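Local coordinates for enolase from the environmental genome shotgun sequencing of the Sargasso Sea (PDB 2QGY), which is of unknown function but belongs to the enolase superfamily, binds magnesium in its barrel domain and probably acts on a carboxylate substrate, as its relatives do, at residues Ser131-Tyr139 with Ile347-Asn355; Leu122-Lys130 with Met314-Pro322. All coordinates share one frame; numbering follows the deposited sequence. Where two conformers were deposited one is given.

Interaction 1 (Ser131-Tyr139 with Ile347-Asn355)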
loop_
_atom_site.group_PDB
_atom_site.type_symbol
_atom_site.label_atom_id
_atom_site.label_comp_id
_atom_site.label_asym_id
_atom_site.label_seq_id
_atom_site.Cartn_x
_atom_site.Cartn_y
_atom_site.Cartn_z
ATOM N N SER A 131 -5.040 -34.109 0.829
ATOM C CA SER A 131 -6.309 -34.550 1.385
ATOM C C SER A 131 -7.051 -33.340 1.949
ATOM O O SER A 131 -7.151 -33.172 3.167
ATOM C CB SER A 131 -6.111 -35.656 2.439
ATOM O OG SER A 131 -5.334 -36.734 1.905
ATOM N N PRO A 132 -7.579 -32.484 1.048
ATOM C CA PRO A 132 -8.325 -31.288 1.489
ATOM C C PRO A 132 -9.648 -31.645 2.129
ATOM O O PRO A 132 -10.200 -32.700 1.823
ATOM C CB PRO A 132 -8.591 -30.520 0.188
ATOM C CG PRO A 132 -7.977 -31.319 -0.938
ATOM C CD PRO A 132 -7.539 -32.641 -0.420
ATOM N N LYS A 133 -10.166 -30.787 3.007
ATOM C CA LYS A 133 -11.519 -30.976 3.514
ATOM C C LYS A 133 -12.501 -30.603 2.387
ATOM O O LYS A 133 -12.314 -29.595 1.709
ATOM C CB LYS A 133 -11.782 -30.160 4.789
ATOM C CG LYS A 133 -10.702 -30.285 5.881
ATOM C CD LYS A 133 -11.077 -29.509 7.177
ATOM C CE LYS A 133 -11.101 -27.984 6.997
ATOM N NZ LYS A 133 -9.715 -27.403 6.831
ATOM N N PRO A 134 -13.503 -31.447 2.127
ATOM C CA PRO A 134 -14.469 -31.123 1.066
ATOM C C PRO A 134 -15.426 -29.974 1.432
ATOM O O PRO A 134 -15.933 -29.280 0.541
ATOM C CB PRO A 134 -15.246 -32.436 0.898
ATOM C CG PRO A 134 -15.152 -33.095 2.248
ATOM C CD PRO A 134 -13.755 -32.772 2.729
ATOM N N ASN A 135 -15.640 -29.782 2.732
ATOM C CA ASN A 135 -16.586 -28.821 3.300
ATOM C C ASN A 135 -15.834 -27.677 3.997
ATOM O O ASN A 135 -14.757 -27.913 4.552
ATOM C CB ASN A 135 -17.540 -29.533 4.290
ATOM C CG ASN A 135 -16.816 -30.498 5.292
ATOM O OD1 ASN A 135 -17.463 -31.347 5.921
ATOM N ND2 ASN A 135 -15.501 -30.355 5.445
ATOM N N VAL A 136 -16.392 -26.470 4.003
ATOM C CA VAL A 136 -15.707 -25.373 4.679
ATOM C C VAL A 136 -16.675 -24.611 5.554
ATOM O O VAL A 136 -17.625 -24.047 5.037
ATOM C CB VAL A 136 -15.072 -24.409 3.636
ATOM C CG1 VAL A 136 -14.559 -23.091 4.327
ATOM C CG2 VAL A 136 -13.980 -25.133 2.874
ATOM N N PRO A 137 -16.461 -24.601 6.886
ATOM C CA PRO A 137 -17.397 -23.820 7.688
ATOM C C PRO A 137 -17.401 -22.342 7.277
ATOM O O PRO A 137 -16.331 -21.777 6.983
ATOM C CB PRO A 137 -16.841 -23.963 9.114
ATOM C CG PRO A 137 -16.097 -25.332 9.071
ATOM C CD PRO A 137 -15.440 -25.279 7.713
ATOM N N ILE A 138 -18.578 -21.735 7.262
ATOM C CA ILE A 138 -18.716 -20.321 6.898
ATOM C C ILE A 138 -19.481 -19.519 7.937
ATOM O O ILE A 138 -20.181 -20.079 8.772
ATOM C CB ILE A 138 -19.408 -20.155 5.499
ATOM C CG1 ILE A 138 -20.686 -21.004 5.396
ATOM C CG2 ILE A 138 -18.460 -20.555 4.377
ATOM C CD1 ILE A 138 -21.941 -20.367 5.904
ATOM N N TYR A 139 -19.365 -18.194 7.879
ATOM C CA TYR A 139 -20.222 -17.326 8.649
ATOM C C TYR A 139 -20.660 -16.202 7.702
ATOM O O TYR A 139 -20.021 -15.967 6.668
ATOM C CB TYR A 139 -19.484 -16.761 9.884
ATOM C CG TYR A 139 -18.459 -15.685 9.545
ATOM C CD1 TYR A 139 -18.820 -14.335 9.522
ATOM C CD2 TYR A 139 -17.139 -16.025 9.216
ATOM C CE1 TYR A 139 -17.874 -13.319 9.167
ATOM C CE2 TYR A 139 -16.193 -15.045 8.880
ATOM C CZ TYR A 139 -16.570 -13.702 8.844
ATOM O OH TYR A 139 -15.640 -12.740 8.538
ATOM N N ILE A 347 -23.773 -23.559 -0.536
ATOM C CA ILE A 347 -23.831 -23.277 0.901
ATOM C C ILE A 347 -24.954 -24.166 1.416
ATOM O O ILE A 347 -26.094 -24.060 0.943
ATOM C CB ILE A 347 -24.156 -21.791 1.206
ATOM C CG1 ILE A 347 -23.145 -20.824 0.519
ATOM C CG2 ILE A 347 -24.373 -21.564 2.750
ATOM C CD1 ILE A 347 -21.714 -20.906 0.923
ATOM N N ILE A 348 -24.611 -25.084 2.322
ATOM C CA ILE A 348 -25.612 -25.952 2.969
ATOM C C ILE A 348 -25.526 -25.755 4.490
ATOM O O ILE A 348 -24.579 -26.207 5.126
ATOM C CB ILE A 348 -25.421 -27.447 2.576
ATOM C CG1 ILE A 348 -25.442 -27.617 1.042
ATOM C CG2 ILE A 348 -26.522 -28.314 3.212
ATOM C CD1 ILE A 348 -24.982 -28.978 0.563
ATOM N N ASP A 349 -26.513 -25.072 5.059
ATOM C CA ASP A 349 -26.460 -24.652 6.452
ATOM C C ASP A 349 -25.140 -23.919 6.729
ATOM O O ASP A 349 -24.867 -22.883 6.117
ATOM C CB ASP A 349 -26.604 -25.843 7.405
ATOM C CG ASP A 349 -27.953 -26.528 7.296
ATOM O OD1 ASP A 349 -28.923 -25.899 6.802
ATOM O OD2 ASP A 349 -28.029 -27.703 7.729
ATOM N N ASN A 350 -24.320 -24.500 7.602
ATOM C CA ASN A 350 -23.125 -23.833 8.119
ATOM C C ASN A 350 -21.834 -24.037 7.340
ATOM O O ASN A 350 -20.783 -23.619 7.808
ATOM C CB ASN A 350 -22.889 -24.195 9.594
ATOM C CG ASN A 350 -22.593 -25.688 9.807
ATOM O OD1 ASN A 350 -23.191 -26.554 9.177
ATOM N ND2 ASN A 350 -21.666 -25.981 10.720
ATOM N N LYS A 351 -21.905 -24.703 6.187
ATOM C CA LYS A 351 -20.709 -25.130 5.460
ATOM C C LYS A 351 -20.872 -24.908 3.968
ATOM O O LYS A 351 -21.925 -25.179 3.415
ATOM C CB LYS A 351 -20.427 -26.612 5.729
ATOM C CG LYS A 351 -20.108 -26.906 7.204
ATOM C CD LYS A 351 -19.511 -28.282 7.393
ATOM C CE LYS A 351 -19.329 -28.567 8.892
ATOM N NZ LYS A 351 -18.421 -29.729 9.176
ATOM N N ALA A 352 -19.836 -24.389 3.321
ATOM C CA ALA A 352 -19.830 -24.320 1.871
ATOM C C ALA A 352 -19.204 -25.594 1.331
ATOM O O ALA A 352 -18.112 -25.990 1.752
ATOM C CB ALA A 352 -19.045 -23.085 1.396
ATOM N N HIS A 353 -19.877 -26.257 0.400
ATOM C CA HIS A 353 -19.325 -27.477 -0.182
ATOM C C HIS A 353 -18.702 -27.190 -1.537
ATOM O O HIS A 353 -19.377 -26.744 -2.445
ATOM C CB HIS A 353 -20.371 -28.594 -0.296
ATOM C CG HIS A 353 -19.843 -29.838 -0.945
ATOM N ND1 HIS A 353 -19.309 -30.886 -0.225
ATOM C CD2 HIS A 353 -19.741 -30.190 -2.249
ATOM C CE1 HIS A 353 -18.911 -31.833 -1.054
ATOM N NE2 HIS A 353 -19.157 -31.434 -2.290
ATOM N N ILE A 354 -17.404 -27.453 -1.646
ATOM C CA ILE A 354 -16.618 -27.140 -2.845
ATOM C C ILE A 354 -16.853 -28.205 -3.883
ATOM O O ILE A 354 -16.878 -29.386 -3.556
ATOM C CB ILE A 354 -15.084 -27.156 -2.545
ATOM C CG1 ILE A 354 -14.728 -26.162 -1.457
ATOM C CG2 ILE A 354 -14.266 -26.903 -3.821
ATOM C CD1 ILE A 354 -13.313 -26.342 -0.902
ATOM N N ASN A 355 -16.994 -27.824 -5.145
ATOM C CA ASN A 355 -17.101 -28.866 -6.135
ATOM C C ASN A 355 -15.724 -29.425 -6.529
ATOM O O ASN A 355 -14.664 -28.935 -6.086
ATOM C CB ASN A 355 -17.990 -28.447 -7.318
ATOM C CG ASN A 355 -17.291 -27.548 -8.305
ATOM O OD1 ASN A 355 -17.936 -27.003 -9.208
ATOM N ND2 ASN A 355 -15.981 -27.383 -8.156
#

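Interaction 2 (Leu122-Lys130 with Met314-Pro322)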
loop_
_atom_site.group_PDB
_atom_site.type_symbol
_atom_site.label_atom_id
_atom_site.label_comp_id
_atom_site.label_asym_id
_atom_site.label_seq_id
_atom_site.Cartn_x
_atom_site.Cartn_y
_atom_site.Cartn_z
ATOM N N LEU A 122 -6.887 -31.009 -11.690
ATOM C CA LEU A 122 -7.193 -31.170 -10.287
ATOM C C LEU A 122 -7.816 -29.902 -9.706
ATOM O O LEU A 122 -7.415 -28.804 -10.071
ATOM C CB LEU A 122 -5.914 -31.508 -9.505
ATOM C CG LEU A 122 -5.327 -32.929 -9.577
ATOM C CD1 LEU A 122 -4.035 -32.971 -8.776
ATOM C CD2 LEU A 122 -6.306 -33.952 -9.038
ATOM N N PRO A 123 -8.766 -30.057 -8.771
ATOM C CA PRO A 123 -9.219 -28.850 -8.070
ATOM C C PRO A 123 -8.069 -28.206 -7.303
ATOM O O PRO A 123 -7.124 -28.887 -6.906
ATOM C CB PRO A 123 -10.302 -29.351 -7.121
ATOM C CG PRO A 123 -10.198 -30.842 -7.102
ATOM C CD PRO A 123 -9.447 -31.281 -8.306
ATOM N N LEU A 124 -8.157 -26.893 -7.098
ATOM C CA LEU A 124 -7.045 -26.158 -6.493
ATOM C C LEU A 124 -6.642 -26.735 -5.123
ATOM O O LEU A 124 -5.438 -26.856 -4.805
ATOM C CB LEU A 124 -7.417 -24.680 -6.372
ATOM C CG LEU A 124 -6.426 -23.806 -5.612
ATOM C CD1 LEU A 124 -5.005 -23.926 -6.197
ATOM C CD2 LEU A 124 -6.926 -22.375 -5.652
ATOM N N ASN A 125 -7.621 -27.115 -4.315
ATOM C CA ASN A 125 -7.286 -27.597 -2.973
ATOM C C ASN A 125 -6.388 -28.841 -3.031
ATOM O O ASN A 125 -5.506 -29.008 -2.190
ATOM C CB ASN A 125 -8.494 -27.731 -2.024
ATOM C CG ASN A 125 -9.636 -28.616 -2.571
ATOM O OD1 ASN A 125 -9.537 -29.194 -3.634
ATOM N ND2 ASN A 125 -10.726 -28.728 -1.788
ATOM N N SER A 126 -6.582 -29.663 -4.054
ATOM C CA SER A 126 -5.746 -30.854 -4.290
ATOM C C SER A 126 -4.314 -30.530 -4.709
ATOM O O SER A 126 -3.399 -31.353 -4.510
ATOM C CB SER A 126 -6.413 -31.787 -5.307
ATOM O OG SER A 126 -7.526 -32.445 -4.718
ATOM N N LEU A 127 -4.104 -29.338 -5.281
ATOM C CA LEU A 127 -2.768 -28.813 -5.521
ATOM C C LEU A 127 -2.128 -28.285 -4.251
ATOM O O LEU A 127 -0.907 -28.185 -4.151
ATOM C CB LEU A 127 -2.812 -27.659 -6.526
ATOM C CG LEU A 127 -3.136 -27.897 -8.000
ATOM C CD1 LEU A 127 -2.640 -26.664 -8.790
ATOM C CD2 LEU A 127 -2.523 -29.155 -8.586
ATOM N N LEU A 128 -2.958 -27.913 -3.293
ATOM C CA LEU A 128 -2.465 -27.253 -2.098
ATOM C C LEU A 128 -2.103 -28.232 -0.991
ATOM O O LEU A 128 -1.129 -28.020 -0.266
ATOM C CB LEU A 128 -3.478 -26.206 -1.603
ATOM C CG LEU A 128 -3.866 -25.058 -2.552
ATOM C CD1 LEU A 128 -4.699 -24.018 -1.813
ATOM C CD2 LEU A 128 -2.642 -24.384 -3.169
ATOM N N THR A 129 -2.881 -29.296 -0.853
ATOM C CA THR A 129 -2.597 -30.307 0.158
ATOM C C THR A 129 -3.025 -31.671 -0.333
ATOM O O THR A 129 -3.880 -31.772 -1.226
ATOM C CB THR A 129 -3.312 -30.009 1.508
ATOM O OG1 THR A 129 -2.853 -30.933 2.503
ATOM C CG2 THR A 129 -4.832 -30.146 1.381
ATOM N N LYS A 130 -2.540 -32.786 0.218
ATOM C CA LYS A 130 -2.929 -34.110 -0.372
ATOM C C LYS A 130 -4.428 -34.498 -0.284
ATOM O O LYS A 130 -4.991 -35.082 -1.209
ATOM C CB LYS A 130 -2.081 -35.257 0.202
ATOM C CG LYS A 130 -2.127 -36.549 -0.631
ATOM C CD LYS A 130 -2.132 -37.794 0.258
ATOM C CE LYS A 130 -1.854 -39.064 -0.542
ATOM N NZ LYS A 130 -2.162 -40.289 0.255
ATOM N N MET A 314 -11.001 -18.639 -1.827
ATOM C CA MET A 314 -11.032 -18.655 -0.366
ATOM C C MET A 314 -11.375 -20.066 0.127
ATOM O O MET A 314 -10.718 -20.607 1.019
ATOM C CB MET A 314 -12.072 -17.642 0.156
ATOM C CG MET A 314 -12.271 -17.615 1.721
ATOM S SD MET A 314 -13.576 -16.564 2.318
ATOM C CE MET A 314 -15.022 -17.283 1.529
ATOM N N LEU A 315 -12.434 -20.640 -0.421
ATOM C CA LEU A 315 -12.865 -21.971 0.012
ATOM C C LEU A 315 -11.787 -23.013 -0.230
ATOM O O LEU A 315 -11.504 -23.858 0.653
ATOM C CB LEU A 315 -14.198 -22.366 -0.652
ATOM C CG LEU A 315 -15.387 -21.450 -0.372
ATOM C CD1 LEU A 315 -16.617 -21.977 -1.092
ATOM C CD2 LEU A 315 -15.644 -21.318 1.157
ATOM N N HIS A 316 -11.155 -22.960 -1.400
ATOM C CA HIS A 316 -10.059 -23.906 -1.680
ATOM C C HIS A 316 -8.899 -23.731 -0.674
ATOM O O HIS A 316 -8.362 -24.717 -0.148
ATOM C CB HIS A 316 -9.568 -23.755 -3.121
ATOM C CG HIS A 316 -10.445 -24.433 -4.135
ATOM N ND1 HIS A 316 -10.397 -25.794 -4.371
ATOM C CD2 HIS A 316 -11.386 -23.937 -4.976
ATOM C CE1 HIS A 316 -11.266 -26.100 -5.321
ATOM N NE2 HIS A 316 -11.895 -24.997 -5.686
ATOM N N VAL A 317 -8.533 -22.489 -0.362
ATOM C CA VAL A 317 -7.467 -22.263 0.607
ATOM C C VAL A 317 -7.884 -22.793 1.975
ATOM O O VAL A 317 -7.129 -23.548 2.600
ATOM C CB VAL A 317 -7.052 -20.772 0.719
ATOM C CG1 VAL A 317 -6.141 -20.512 1.977
ATOM C CG2 VAL A 317 -6.299 -20.399 -0.497
ATOM N N CYS A 318 -9.088 -22.423 2.420
ATOM C CA CYS A 318 -9.568 -22.822 3.751
ATOM C C CYS A 318 -9.634 -24.334 3.925
ATOM O O CYS A 318 -9.354 -24.846 5.013
ATOM C CB CYS A 318 -10.936 -22.222 4.075
ATOM S SG CYS A 318 -10.844 -20.447 4.389
ATOM N N SER A 319 -10.006 -25.033 2.852
ATOM C CA SER A 319 -10.093 -26.497 2.877
ATOM C C SER A 319 -8.731 -27.188 2.965
ATOM O O SER A 319 -8.664 -28.377 3.321
ATOM C CB SER A 319 -10.882 -27.017 1.671
ATOM O OG SER A 319 -10.096 -27.002 0.502
ATOM N N SER A 320 -7.672 -26.410 2.730
ATOM C CA SER A 320 -6.338 -26.959 2.588
ATOM C C SER A 320 -5.425 -26.637 3.770
ATOM O O SER A 320 -4.305 -27.116 3.823
ATOM C CB SER A 320 -5.698 -26.476 1.287
ATOM O OG SER A 320 -5.112 -25.199 1.446
ATOM N N ILE A 321 -5.909 -25.842 4.728
ATOM C CA ILE A 321 -5.077 -25.500 5.909
ATOM C C ILE A 321 -5.673 -26.062 7.220
ATOM O O ILE A 321 -6.889 -26.110 7.366
ATOM C CB ILE A 321 -4.801 -23.969 6.029
ATOM C CG1 ILE A 321 -6.125 -23.194 6.102
ATOM C CG2 ILE A 321 -3.956 -23.482 4.857
ATOM C CD1 ILE A 321 -5.993 -21.733 6.579
ATOM N N PRO A 322 -4.810 -26.491 8.174
ATOM C CA PRO A 322 -5.314 -27.078 9.421
ATOM C C PRO A 322 -5.807 -26.049 10.422
ATOM O O PRO A 322 -6.537 -26.422 11.357
ATOM C CB PRO A 322 -4.091 -27.798 9.988
ATOM C CG PRO A 322 -2.931 -27.024 9.494
ATOM C CD PRO A 322 -3.338 -26.484 8.129
HETATM O O HOH W 1 -3.860 -29.648 5.537
#

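Interaction 1 (Ser131-Tyr139 with Ile347-Asn355)
Four backbone hydrogen bonds tie Pro134-Ile138 to Asn350-Ile354 in an antiparallel ladder. Val136 and Ala352 form the hydrogen-bonded pair at its centre, with Ala352 N to Val136 O at 2.8 Å and Val136 N to Ala352 O at 2.9 Å. Beyond this pair, Ile354 N gives a straight bond to Pro134 O (3.2 Å, 166° at the hydrogen), while Ile138 N donates to Asn350 O (3.0 Å). Pro137 has no N-H to offer but sits opposite Lys351 in a non-hydrogen-bonded pair, where its CA-H points at Asn350 O (3.4 Å between CA and O).

Apolar contacts gather on the face that carries Val136 and Ala352. The CG2 branch of Val136 meets the CD1 end of Ile354 at 4.0 Å, and Ile138 CG2 rests against the Ala352 methyl. Ile138 CG1 lies between its own backbone N and carbonyl carbon (chi1 49°), which brings it to 3.6 Å from Asn350 O and sends CD1 on to Ile347 CG2. Leu315 and Cys318 of helix 309-320 cover this face at Ala352 and Val136.

A type II' turn from Ile348 to Lys351 reverses the chain. The result is a tight beta-hairpin laid along strand 135-141, the first parallel strand of the modified TIM barrel characteristic of the mandelate racemase and muconate lactonizing enzyme family.

Interaction 2 (Leu122-Lys130 with Met314-Pro322)
Helix 124-128 and helix 314-320 run roughly alongside each other, their axes 8.5 Å apart at closest approach and crossing at -36°, and Asn125 CA comes to 4.8 Å from His316 CA. The His316 side chain reaches across to the first turn of helix 124-128. Asn125 N, in that turn, donates to His316 ND1 (3.1 Å) from a position 34° out of the imidazole plane. If the ring is neutral, its proton would then probably sit on NE2. Leu124 CB lies over one face of the imidazole in a CH-pi contact, 4.0 Å from the centroid and offset toward the rim, while Pro123 CB approaches CE1.

The pair joins two parts of the enolase fold: helix 309-320 is the barrel helix leading into parallel strand 327-329, whereas helix 124-128 directly precedes the first barrel strand, 135-141. Trp113 of helix 99-120 backs both Leu124 and Leu128.

Asn125 also reaches the next turn of the barrel helix. With CG lying between its backbone N and carbonyl carbon (chi1 55°), the amide stands almost perpendicular to the imidazole, and ND2 donates to Ser319 OG (2.9 Å) in the amide plane. Ser319 OG in turn donates a hydrogen bond to His316 O (2.9 Å), so the hydroxyl is both acceptor and donor. Farther along, Leu128 CD1 meets Val317 CG2 at 4.2 Å. Beside Thr129, the first residue beyond helix 124-128, a water donates to Ser320 O (3.1 Å) and makes a weak bond with Thr129 OG1.

The chain leaves interaction 2 through Lys130 and enters interaction 1 at Ser131, and the centres of the two contacts lie about 12 Å apart. Lys133 joins them: its backbone N probably hydrogen-bonds to Ser319 O (2.9 Å), and its NZ to Cys318 O (3.2 Å), both at the C-terminal turn of helix 309-320. Ile354 of the hairpin packs against Asn125, His316 and Ser319, so its side chain touches both helices of interaction 2. Neither contact contains a magnesium ligand (Asp200, Glu226 and Glu252). One link toward that site is Tyr139 in 131-139, whose OH is hydrogen-bonded to Lys169 NZ and whose ring meets Trp224, on the same strand as Glu226, edge-to-face.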